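Local coordinates for protein putative kinase (Chloroflexus aurantiacus, PDB 2RHM) that is of unknown function but has a P-loop NTPase fold and is probably a nucleotide-dependent kinase, at residues 34-44 against 58-69; 104-112 against 178-186. All blocks are in the same frame, centred on the assembly; numbering follows the deposited sequence.

Contact 1: 34-44 against 58-69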
loop_
_atom_site.group_PDB
_atom_site.type_symbol
_atom_site.label_atom_id
_atom_site.label_comp_id
_atom_site.label_asym_id
_atom_site.label_seq_id
_atom_site.Cartn_x
_atom_site.Cartn_y
_atom_site.Cartn_z
ATOM N N LEU B 34 -5.435 3.870 3.475
ATOM C CA LEU B 34 -4.368 4.340 2.598
ATOM C C LEU B 34 -4.435 5.850 2.494
ATOM O O LEU B 34 -5.433 6.394 2.049
ATOM C CB LEU B 34 -4.518 3.698 1.229
ATOM C CG LEU B 34 -4.746 2.190 1.206
ATOM C CD1 LEU B 34 -4.995 1.785 -0.233
ATOM C CD2 LEU B 34 -3.575 1.421 1.771
ATOM N N SER B 35 -3.390 6.539 2.936
ATOM C CA SER B 35 -3.354 7.992 3.000
ATOM C C SER B 35 -2.236 8.534 2.119
ATOM O O SER B 35 -1.104 8.064 2.222
ATOM C CB SER B 35 -3.089 8.429 4.448
ATOM O OG SER B 35 -2.552 9.761 4.524
ATOM N N LYS B 36 -2.523 9.528 1.286
ATOM C CA LYS B 36 -1.489 10.059 0.392
ATOM C C LYS B 36 -0.304 10.575 1.199
ATOM O O LYS B 36 0.847 10.241 0.909
ATOM C CB LYS B 36 -2.022 11.174 -0.528
ATOM C CG LYS B 36 -0.937 11.747 -1.442
ATOM C CD LYS B 36 -1.402 12.972 -2.238
ATOM C CE LYS B 36 -1.564 14.193 -1.386
ATOM N NZ LYS B 36 -1.754 15.433 -2.212
ATOM N N ASP B 37 -0.576 11.382 2.216
ATOM C CA ASP B 37 0.497 11.983 2.995
ATOM C C ASP B 37 1.308 10.942 3.771
ATOM O O ASP B 37 2.541 11.077 3.871
ATOM C CB ASP B 37 -0.032 13.098 3.895
ATOM C CG ASP B 37 -0.222 14.429 3.149
ATOM O OD1 ASP B 37 0.164 14.576 1.970
ATOM O OD2 ASP B 37 -0.747 15.360 3.777
ATOM N N ALA B 38 0.659 9.895 4.267
ATOM C CA ALA B 38 1.402 8.815 4.951
ATOM C C ALA B 38 2.376 8.125 3.977
ATOM O O ALA B 38 3.518 7.839 4.329
ATOM C CB ALA B 38 0.447 7.802 5.586
ATOM N N PHE B 39 1.924 7.889 2.752
ATOM C CA PHE B 39 2.746 7.284 1.710
ATOM C C PHE B 39 3.926 8.215 1.354
ATOM O O PHE B 39 5.063 7.761 1.171
ATOM C CB PHE B 39 1.890 6.994 0.460
ATOM C CG PHE B 39 1.094 5.707 0.522
ATOM C CD1 PHE B 39 0.530 5.239 1.702
ATOM C CD2 PHE B 39 0.844 5.004 -0.636
ATOM C CE1 PHE B 39 -0.202 4.055 1.716
ATOM C CE2 PHE B 39 0.127 3.823 -0.626
ATOM C CZ PHE B 39 -0.402 3.354 0.544
ATOM N N LYS B 40 3.652 9.522 1.265
ATOM C CA LYS B 40 4.682 10.501 0.960
ATOM C C LYS B 40 5.762 10.457 2.025
ATOM O O LYS B 40 6.955 10.463 1.704
ATOM C CB LYS B 40 4.122 11.909 0.873
ATOM C CG LYS B 40 3.137 12.160 -0.273
ATOM C CD LYS B 40 2.743 13.661 -0.387
ATOM C CE LYS B 40 3.946 14.580 -0.660
ATOM N NZ LYS B 40 3.504 16.018 -0.790
ATOM N N GLU B 41 5.340 10.396 3.285
ATOM C CA GLU B 41 6.287 10.352 4.404
ATOM C C GLU B 41 7.180 9.104 4.403
ATOM O O GLU B 41 8.377 9.197 4.687
ATOM C CB GLU B 41 5.563 10.569 5.725
ATOM C CG GLU B 41 5.014 11.990 5.766
ATOM C CD GLU B 41 4.150 12.293 6.940
ATOM O OE1 GLU B 41 4.330 11.662 8.003
ATOM O OE2 GLU B 41 3.310 13.203 6.787
ATOM N N VAL B 42 6.615 7.956 4.042
ATOM C CA VAL B 42 7.415 6.744 3.894
ATOM C C VAL B 42 8.470 7.004 2.803
ATOM O O VAL B 42 9.638 6.681 2.974
ATOM C CB VAL B 42 6.550 5.519 3.528
ATOM C CG1 VAL B 42 7.421 4.334 3.216
ATOM C CG2 VAL B 42 5.586 5.181 4.670
HETATM N N MSE B 43 8.067 7.624 1.696
HETATM C CA MSE B 43 9.019 7.931 0.645
HETATM C C MSE B 43 10.073 8.961 1.032
HETATM O O MSE B 43 11.227 8.813 0.643
HETATM C CB MSE B 43 8.312 8.325 -0.643
HETATM C CG MSE B 43 7.814 7.098 -1.353
HETATM SE SE MSE B 43 7.025 7.504 -3.095
HETATM C CE MSE B 43 5.794 7.937 -2.518
ATOM N N PHE B 44 9.693 10.000 1.770
ATOM C CA PHE B 44 10.675 10.999 2.194
ATOM C C PHE B 44 11.705 10.339 3.116
ATOM O O PHE B 44 12.903 10.627 3.049
ATOM C CB PHE B 44 10.005 12.149 2.950
ATOM C CG PHE B 44 9.146 13.067 2.111
ATOM C CD1 PHE B 44 9.523 13.481 0.846
ATOM C CD2 PHE B 44 7.968 13.581 2.641
ATOM C CE1 PHE B 44 8.728 14.358 0.123
ATOM C CE2 PHE B 44 7.175 14.450 1.916
ATOM C CZ PHE B 44 7.544 14.840 0.666
ATOM N N VAL B 58 6.992 13.428 -5.369
ATOM C CA VAL B 58 6.716 12.344 -4.432
ATOM C C VAL B 58 5.208 12.191 -4.225
ATOM O O VAL B 58 4.711 11.074 -4.106
ATOM C CB VAL B 58 7.437 12.571 -3.092
ATOM C CG1 VAL B 58 6.915 11.644 -2.000
ATOM C CG2 VAL B 58 8.939 12.407 -3.285
ATOM N N GLY B 59 4.486 13.308 -4.171
ATOM C CA GLY B 59 3.027 13.278 -4.028
ATOM C C GLY B 59 2.335 12.604 -5.206
ATOM O O GLY B 59 1.428 11.800 -5.014
ATOM N N ALA B 60 2.759 12.923 -6.429
ATOM C CA ALA B 60 2.211 12.297 -7.630
ATOM C C ALA B 60 2.463 10.776 -7.602
ATOM O O ALA B 60 1.612 9.958 -8.003
ATOM C CB ALA B 60 2.855 12.921 -8.859
ATOM N N THR B 61 3.625 10.407 -7.081
ATOM C CA THR B 61 4.012 9.003 -6.986
ATOM C C THR B 61 3.200 8.310 -5.889
ATOM O O THR B 61 2.709 7.192 -6.081
ATOM C CB THR B 61 5.524 8.850 -6.746
ATOM O OG1 THR B 61 6.247 9.515 -7.783
ATOM C CG2 THR B 61 5.920 7.390 -6.773
ATOM N N ALA B 62 3.041 8.989 -4.754
ATOM C CA ALA B 62 2.232 8.464 -3.649
ATOM C C ALA B 62 0.796 8.191 -4.114
ATOM O O ALA B 62 0.221 7.165 -3.777
ATOM C CB ALA B 62 2.238 9.427 -2.481
ATOM N N ILE B 63 0.234 9.095 -4.904
ATOM C CA ILE B 63 -1.112 8.904 -5.450
ATOM C C ILE B 63 -1.184 7.624 -6.309
ATOM O O ILE B 63 -2.106 6.838 -6.164
ATOM C CB ILE B 63 -1.587 10.143 -6.254
ATOM C CG1 ILE B 63 -1.873 11.313 -5.307
ATOM C CG2 ILE B 63 -2.840 9.822 -7.029
ATOM C CD1 ILE B 63 -1.943 12.653 -6.005
HETATM N N MSE B 64 -0.164 7.416 -7.151
HETATM C CA MSE B 64 0.006 6.177 -7.921
HETATM C C MSE B 64 0.067 4.935 -7.003
HETATM O O MSE B 64 -0.532 3.901 -7.314
HETATM C CB MSE B 64 1.272 6.245 -8.803
HETATM C CG MSE B 64 1.185 7.214 -9.984
HETATM SE SE MSE B 64 2.914 7.640 -10.891
HETATM C CE MSE B 64 3.723 6.004 -10.947
HETATM N N MSE B 65 0.795 5.022 -5.889
HETATM C CA MSE B 65 0.866 3.904 -4.940
HETATM C C MSE B 65 -0.491 3.649 -4.298
HETATM O O MSE B 65 -0.861 2.504 -4.010
HETATM C CB MSE B 65 1.899 4.194 -3.838
HETATM C CG MSE B 65 3.297 3.769 -4.158
HETATM SE SE MSE B 65 3.398 1.861 -4.511
HETATM C CE MSE B 65 2.657 1.155 -2.960
ATOM N N LEU B 66 -1.221 4.724 -4.039
ATOM C CA LEU B 66 -2.534 4.636 -3.410
ATOM C C LEU B 66 -3.482 3.797 -4.293
ATOM O O LEU B 66 -4.122 2.859 -3.822
ATOM C CB LEU B 66 -3.103 6.049 -3.220
ATOM C CG LEU B 66 -3.607 6.405 -1.818
ATOM C CD1 LEU B 66 -2.518 6.229 -0.836
ATOM C CD2 LEU B 66 -4.096 7.841 -1.801
ATOM N N TYR B 67 -3.560 4.132 -5.572
ATOM C CA TYR B 67 -4.404 3.396 -6.515
ATOM C C TYR B 67 -3.925 1.954 -6.759
ATOM O O TYR B 67 -4.736 1.048 -6.901
ATOM C CB TYR B 67 -4.520 4.140 -7.837
ATOM C CG TYR B 67 -5.448 5.325 -7.757
ATOM C CD1 TYR B 67 -6.822 5.159 -7.768
ATOM C CD2 TYR B 67 -4.954 6.603 -7.615
ATOM C CE1 TYR B 67 -7.686 6.242 -7.668
ATOM C CE2 TYR B 67 -5.813 7.698 -7.536
ATOM C CZ TYR B 67 -7.167 7.518 -7.558
ATOM O OH TYR B 67 -7.993 8.635 -7.468
ATOM N N HIS B 68 -2.610 1.753 -6.772
ATOM C CA HIS B 68 -2.034 0.410 -6.966
ATOM C C HIS B 68 -2.418 -0.512 -5.801
ATOM O O HIS B 68 -2.868 -1.650 -5.984
ATOM C CB HIS B 68 -0.501 0.494 -7.072
ATOM C CG HIS B 68 0.176 -0.845 -7.030
ATOM N ND1 HIS B 68 0.239 -1.676 -8.126
ATOM C CD2 HIS B 68 0.802 -1.501 -6.021
ATOM C CE1 HIS B 68 0.872 -2.788 -7.796
ATOM N NE2 HIS B 68 1.241 -2.702 -6.528
ATOM N N THR B 69 -2.255 0.010 -4.596
ATOM C CA THR B 69 -2.505 -0.772 -3.386
ATOM C C THR B 69 -4.014 -0.981 -3.227
ATOM O O THR B 69 -4.484 -2.071 -2.857
ATOM C CB THR B 69 -1.876 -0.074 -2.174
ATOM O OG1 THR B 69 -0.452 -0.026 -2.357
ATOM C CG2 THR B 69 -2.159 -0.841 -0.919
#
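Leu-34, in the short edge strand 33-35, rests its CB on Leu-66 CD1 at 3.8 Å, while its two methyl branches pass over Thr-69 CG2. Ser-35 turns its side chain from helix 58-69 and N-caps the next helix: its OG accepts from Ala-38 N at 3.2 Å, with a nearly straight N-H...O angle of 166°, and is also bonded to Glu-83. Lys-36 has CG anti to the backbone N (chi1 179°), which lets its aliphatic chain run beside Ile-63 in the same direction, with CD 3.5 Å from Ile-63 CG1. It lies as a knob among Gly-59, Ala-62, Ile-63 and Leu-66, and its NZ goes on to Asn-85. Phe-39 is a second knob. Leu-66 CD1 sits over the middle of one ring face, 3.6 Å from the centroid and almost on the ring normal, a CH-pi contact, whereas Met-65 CB meets the ring edge at CD2, 3.5 Å away; the same ring also meets His-68 of the second subunit. In return Ala-62 enters a hole formed by Lys-36, Phe-39, Lys-40 and Met-43. Lys-40 lays CG against Ala-62 CB at 3.6 Å and runs CD and CE over Gly-59 CA, bringing NZ to Ser-55. Met-43, a selenomethionine, packs CB on Val-58 CG1 and SE on Thr-61 CG2; Phe-44 CE1 reaches the same valine. The helix axes approach to 8.6 Å at 117°. With no hydrogen bond between the segments, cohesion comes from interlocking apolar surface and lysine methylenes, while the lysine ammonium groups find their polar partners beyond the interface, so each has a hydrogen-bond partner there, though a neutral one.

Contact 2: 104-112 against 178-186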
loop_
_atom_site.group_PDB
_atom_site.type_symbol
_atom_site.label_atom_id
_atom_site.label_comp_id
_atom_site.label_asym_id
_atom_site.label_seq_id
_atom_site.Cartn_x
_atom_site.Cartn_y
_atom_site.Cartn_z
ATOM N N PHE B 104 -16.033 -1.454 -6.930
ATOM C CA PHE B 104 -16.279 -0.990 -5.586
ATOM C C PHE B 104 -17.546 -0.177 -5.596
ATOM O O PHE B 104 -17.990 0.291 -6.641
ATOM C CB PHE B 104 -15.123 -0.116 -5.066
ATOM C CG PHE B 104 -14.832 1.108 -5.932
ATOM C CD1 PHE B 104 -15.571 2.267 -5.783
ATOM C CD2 PHE B 104 -13.802 1.101 -6.859
ATOM C CE1 PHE B 104 -15.334 3.370 -6.607
ATOM C CE2 PHE B 104 -13.560 2.196 -7.669
ATOM C CZ PHE B 104 -14.302 3.332 -7.534
ATOM N N THR B 105 -18.106 -0.019 -4.411
ATOM C CA THR B 105 -19.236 0.847 -4.158
ATOM C C THR B 105 -18.723 2.037 -3.359
ATOM O O THR B 105 -18.272 1.860 -2.222
ATOM C CB THR B 105 -20.296 0.113 -3.320
ATOM O OG1 THR B 105 -20.768 -1.031 -4.040
ATOM C CG2 THR B 105 -21.458 1.018 -3.050
ATOM N N PRO B 106 -18.787 3.260 -3.933
ATOM C CA PRO B 106 -18.226 4.436 -3.262
ATOM C C PRO B 106 -19.081 5.048 -2.161
ATOM O O PRO B 106 -20.319 5.109 -2.275
ATOM C CB PRO B 106 -18.073 5.441 -4.401
ATOM C CG PRO B 106 -19.230 5.130 -5.290
ATOM C CD PRO B 106 -19.397 3.616 -5.233
ATOM N N ILE B 107 -18.403 5.485 -1.102
ATOM C CA ILE B 107 -19.001 6.254 -0.021
ATOM C C ILE B 107 -18.011 7.394 0.187
ATOM O O ILE B 107 -16.824 7.142 0.320
ATOM C CB ILE B 107 -19.129 5.447 1.266
ATOM C CG1 ILE B 107 -20.041 4.225 1.044
ATOM C CG2 ILE B 107 -19.694 6.351 2.389
ATOM C CD1 ILE B 107 -20.051 3.259 2.217
ATOM N N GLN B 108 -18.474 8.637 0.199
ATOM C CA GLN B 108 -17.564 9.772 0.234
ATOM C C GLN B 108 -17.846 10.725 1.383
ATOM O O GLN B 108 -19.011 11.044 1.672
ATOM C CB GLN B 108 -17.588 10.534 -1.105
ATOM C CG GLN B 108 -16.496 11.599 -1.230
ATOM C CD GLN B 108 -16.382 12.223 -2.637
ATOM O OE1 GLN B 108 -15.485 13.031 -2.878
ATOM N NE2 GLN B 108 -17.273 11.843 -3.557
ATOM N N ILE B 109 -16.781 11.079 2.089
ATOM C CA ILE B 109 -16.827 12.082 3.162
ATOM C C ILE B 109 -15.892 13.228 2.796
ATOM O O ILE B 109 -14.695 13.023 2.515
ATOM C CB ILE B 109 -16.434 11.508 4.528
ATOM C CG1 ILE B 109 -17.311 10.314 4.869
ATOM C CG2 ILE B 109 -16.572 12.581 5.609
ATOM C CD1 ILE B 109 -16.975 9.678 6.134
ATOM N N ARG B 110 -16.459 14.428 2.749
ATOM C CA ARG B 110 -15.713 15.621 2.425
ATOM C C ARG B 110 -15.588 16.475 3.677
ATOM O O ARG B 110 -16.579 16.797 4.318
ATOM C CB ARG B 110 -16.375 16.434 1.318
ATOM C CG ARG B 110 -15.674 17.766 1.145
ATOM C CD ARG B 110 -16.305 18.641 0.129
ATOM N NE ARG B 110 -17.683 18.997 0.457
ATOM C CZ ARG B 110 -18.351 19.964 -0.153
ATOM N NH1 ARG B 110 -17.766 20.678 -1.097
ATOM N NH2 ARG B 110 -19.605 20.237 0.191
ATOM N N CYS B 111 -14.355 16.810 4.038
ATOM C CA CYS B 111 -14.118 17.667 5.180
ATOM C C CYS B 111 -13.920 19.087 4.717
ATOM O O CYS B 111 -13.309 19.307 3.688
ATOM C CB CYS B 111 -12.876 17.211 5.930
ATOM S SG CYS B 111 -13.022 15.545 6.548
ATOM N N VAL B 112 -14.436 20.040 5.489
ATOM C CA VAL B 112 -14.321 21.450 5.167
ATOM C C VAL B 112 -14.090 22.219 6.478
ATOM O O VAL B 112 -14.343 21.702 7.556
ATOM C CB VAL B 112 -15.602 21.978 4.449
ATOM C CG1 VAL B 112 -15.852 21.236 3.120
ATOM C CG2 VAL B 112 -16.822 21.880 5.356
ATOM N N ILE B 178 -20.442 10.063 12.757
ATOM C CA ILE B 178 -19.876 9.987 11.415
ATOM C C ILE B 178 -19.563 8.531 11.069
ATOM O O ILE B 178 -19.927 8.057 10.004
ATOM C CB ILE B 178 -18.636 10.885 11.282
ATOM C CG1 ILE B 178 -19.032 12.357 11.517
ATOM C CG2 ILE B 178 -18.010 10.703 9.913
ATOM C CD1 ILE B 178 -17.862 13.273 11.821
ATOM N N VAL B 179 -18.954 7.793 11.993
ATOM C CA VAL B 179 -18.723 6.368 11.778
ATOM C C VAL B 179 -20.043 5.633 11.521
ATOM O O VAL B 179 -20.123 4.832 10.593
ATOM C CB VAL B 179 -17.994 5.711 12.964
ATOM C CG1 VAL B 179 -18.006 4.178 12.829
ATOM C CG2 VAL B 179 -16.566 6.234 13.069
ATOM N N GLN B 180 -21.073 5.916 12.325
ATOM C CA GLN B 180 -22.391 5.271 12.134
ATOM C C GLN B 180 -23.030 5.585 10.780
ATOM O O GLN B 180 -23.674 4.714 10.182
ATOM C CB GLN B 180 -23.371 5.625 13.260
ATOM C CG GLN B 180 -22.981 5.047 14.603
ATOM C CD GLN B 180 -22.584 3.597 14.499
ATOM O OE1 GLN B 180 -23.315 2.782 13.932
ATOM N NE2 GLN B 180 -21.404 3.266 15.024
ATOM N N TRP B 181 -22.888 6.827 10.329
ATOM C CA TRP B 181 -23.342 7.219 8.996
ATOM C C TRP B 181 -22.742 6.310 7.922
ATOM O O TRP B 181 -23.468 5.773 7.079
ATOM C CB TRP B 181 -23.010 8.684 8.732
ATOM C CG TRP B 181 -23.550 9.187 7.405
ATOM C CD1 TRP B 181 -24.771 9.736 7.164
ATOM C CD2 TRP B 181 -22.864 9.170 6.152
ATOM N NE1 TRP B 181 -24.880 10.070 5.841
ATOM C CE2 TRP B 181 -23.728 9.727 5.191
ATOM C CE3 TRP B 181 -21.598 8.738 5.748
ATOM C CZ2 TRP B 181 -23.363 9.860 3.844
ATOM C CZ3 TRP B 181 -21.239 8.876 4.423
ATOM C CH2 TRP B 181 -22.118 9.432 3.488
ATOM N N VAL B 182 -21.425 6.115 7.976
ATOM C CA VAL B 182 -20.748 5.187 7.064
ATOM C C VAL B 182 -21.253 3.745 7.255
ATOM O O VAL B 182 -21.545 3.063 6.281
ATOM C CB VAL B 182 -19.190 5.223 7.220
ATOM C CG1 VAL B 182 -18.539 4.217 6.288
ATOM C CG2 VAL B 182 -18.650 6.595 6.930
ATOM N N ARG B 183 -21.372 3.281 8.502
ATOM C CA ARG B 183 -21.857 1.914 8.746
ATOM C C ARG B 183 -23.212 1.674 8.112
ATOM O O ARG B 183 -23.418 0.649 7.468
ATOM C CB ARG B 183 -21.925 1.585 10.246
ATOM C CG ARG B 183 -20.580 1.459 10.886
ATOM C CD ARG B 183 -20.662 0.965 12.323
ATOM N NE ARG B 183 -20.931 -0.470 12.402
ATOM C CZ ARG B 183 -22.098 -1.030 12.726
ATOM N NH1 ARG B 183 -23.169 -0.293 13.013
ATOM N NH2 ARG B 183 -22.197 -2.358 12.771
ATOM N N GLN B 184 -24.136 2.620 8.286
ATOM C CA GLN B 184 -25.471 2.477 7.714
ATOM C C GLN B 184 -25.344 2.274 6.215
ATOM O O GLN B 184 -25.930 1.346 5.650
ATOM C CB GLN B 184 -26.342 3.693 8.013
ATOM N N HIS B 185 -24.535 3.117 5.577
ATOM C CA HIS B 185 -24.325 3.001 4.138
ATOM C C HIS B 185 -23.574 1.729 3.699
ATOM O O HIS B 185 -23.844 1.197 2.621
ATOM C CB HIS B 185 -23.699 4.292 3.600
ATOM C CG HIS B 185 -24.659 5.436 3.578
ATOM N ND1 HIS B 185 -25.667 5.527 2.647
ATOM C CD2 HIS B 185 -24.809 6.501 4.398
ATOM C CE1 HIS B 185 -26.383 6.614 2.879
ATOM N NE2 HIS B 185 -25.883 7.222 3.938
ATOM N N LEU B 186 -22.672 1.220 4.534
ATOM C CA LEU B 186 -22.017 -0.065 4.259
ATOM C C LEU B 186 -23.025 -1.212 4.360
ATOM O O LEU B 186 -22.952 -2.184 3.597
ATOM C CB LEU B 186 -20.887 -0.357 5.254
ATOM C CG LEU B 186 -19.615 0.478 5.228
ATOM C CD1 LEU B 186 -18.732 0.096 6.392
ATOM C CD2 LEU B 186 -18.883 0.295 3.912
#
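Ile-107 and Ile-109, alternate residues of strand 105-112, supply most of the apolar surface offered to helix 178-186. Ile-107 divides its branches between two parts of the helix: CG2 lies 3.6 Å from Trp-181 CZ3, and CD1 lies 3.6 Å from Leu-186 CD2. This division follows from chi1 of -61°, which sets CG2 anti to the backbone N and CG1 anti to the carbonyl carbon. The isoleucine and tryptophan lie alongside each other, pointing opposite ways, whereas Ile-107 and Leu-186 cross at about a right angle. Ile-109 works chiefly through CD1, 3.6 Å from Val-182 CG2 and 4.1 Å from Ile-178 CG2. Leu-25 of helix 18-29 also touches both Ile-109 and Val-182.

The indole of Trp-181 meets both the strand and its helix neighbour His-185. It approaches Ile-107 CG2 obliquely, and its CH2 comes 3.9 Å from the backbone O of Gln-108. His-185 CD2 lies 3.5 Å above the indole plane, over its centre, and His-185 CB also touches Ile-107 CD1, at 4.0 Å. His-185 and Ile-107 come to the same side of the indole, while Gln-108 O lies on the other.

Polar bonding is directed elsewhere. Gln-108 sets its CB away from the helix, and its OE1 accepts from Leu-156 N; the strand backbone pairs on one side with strand 6-12, as in Ile-107 with Leu-7 and Ile-9.

The axes run nearly antiparallel, at 164°, and 9.8 Å apart, which places the C-terminal helix along one face of the parallel sheet, as befits a three-layer P-loop NTPase fold. Without a hydrogen bond between the segments, the attachment rests on van der Waals contact and exclusion of water, with isoleucine branches and the indole supplying its shape.

Contact 1 and contact 2 meet the same five-stranded parallel sheet, in the order 33-35, 80-83, 6-12, 105-112, 162-166. Contact 1 involves the edge strand 33-35, contact 2 the strand 105-112 on the far side of 6-12. Their centres are 22 Å apart, on opposite sides of the chain's centre, and their nearest atoms stay about 7 Å apart. Strand 6-12 leads into the putative P-loop, near which lie the side chains of Ser-35 and Ile-109. Only contact 1 is reached by the second subunit. The Lys-36 side chain is about 8 Å from bound benzoic acid, whose pocket includes Arg-131, the salt-bridge partner of Asp-37.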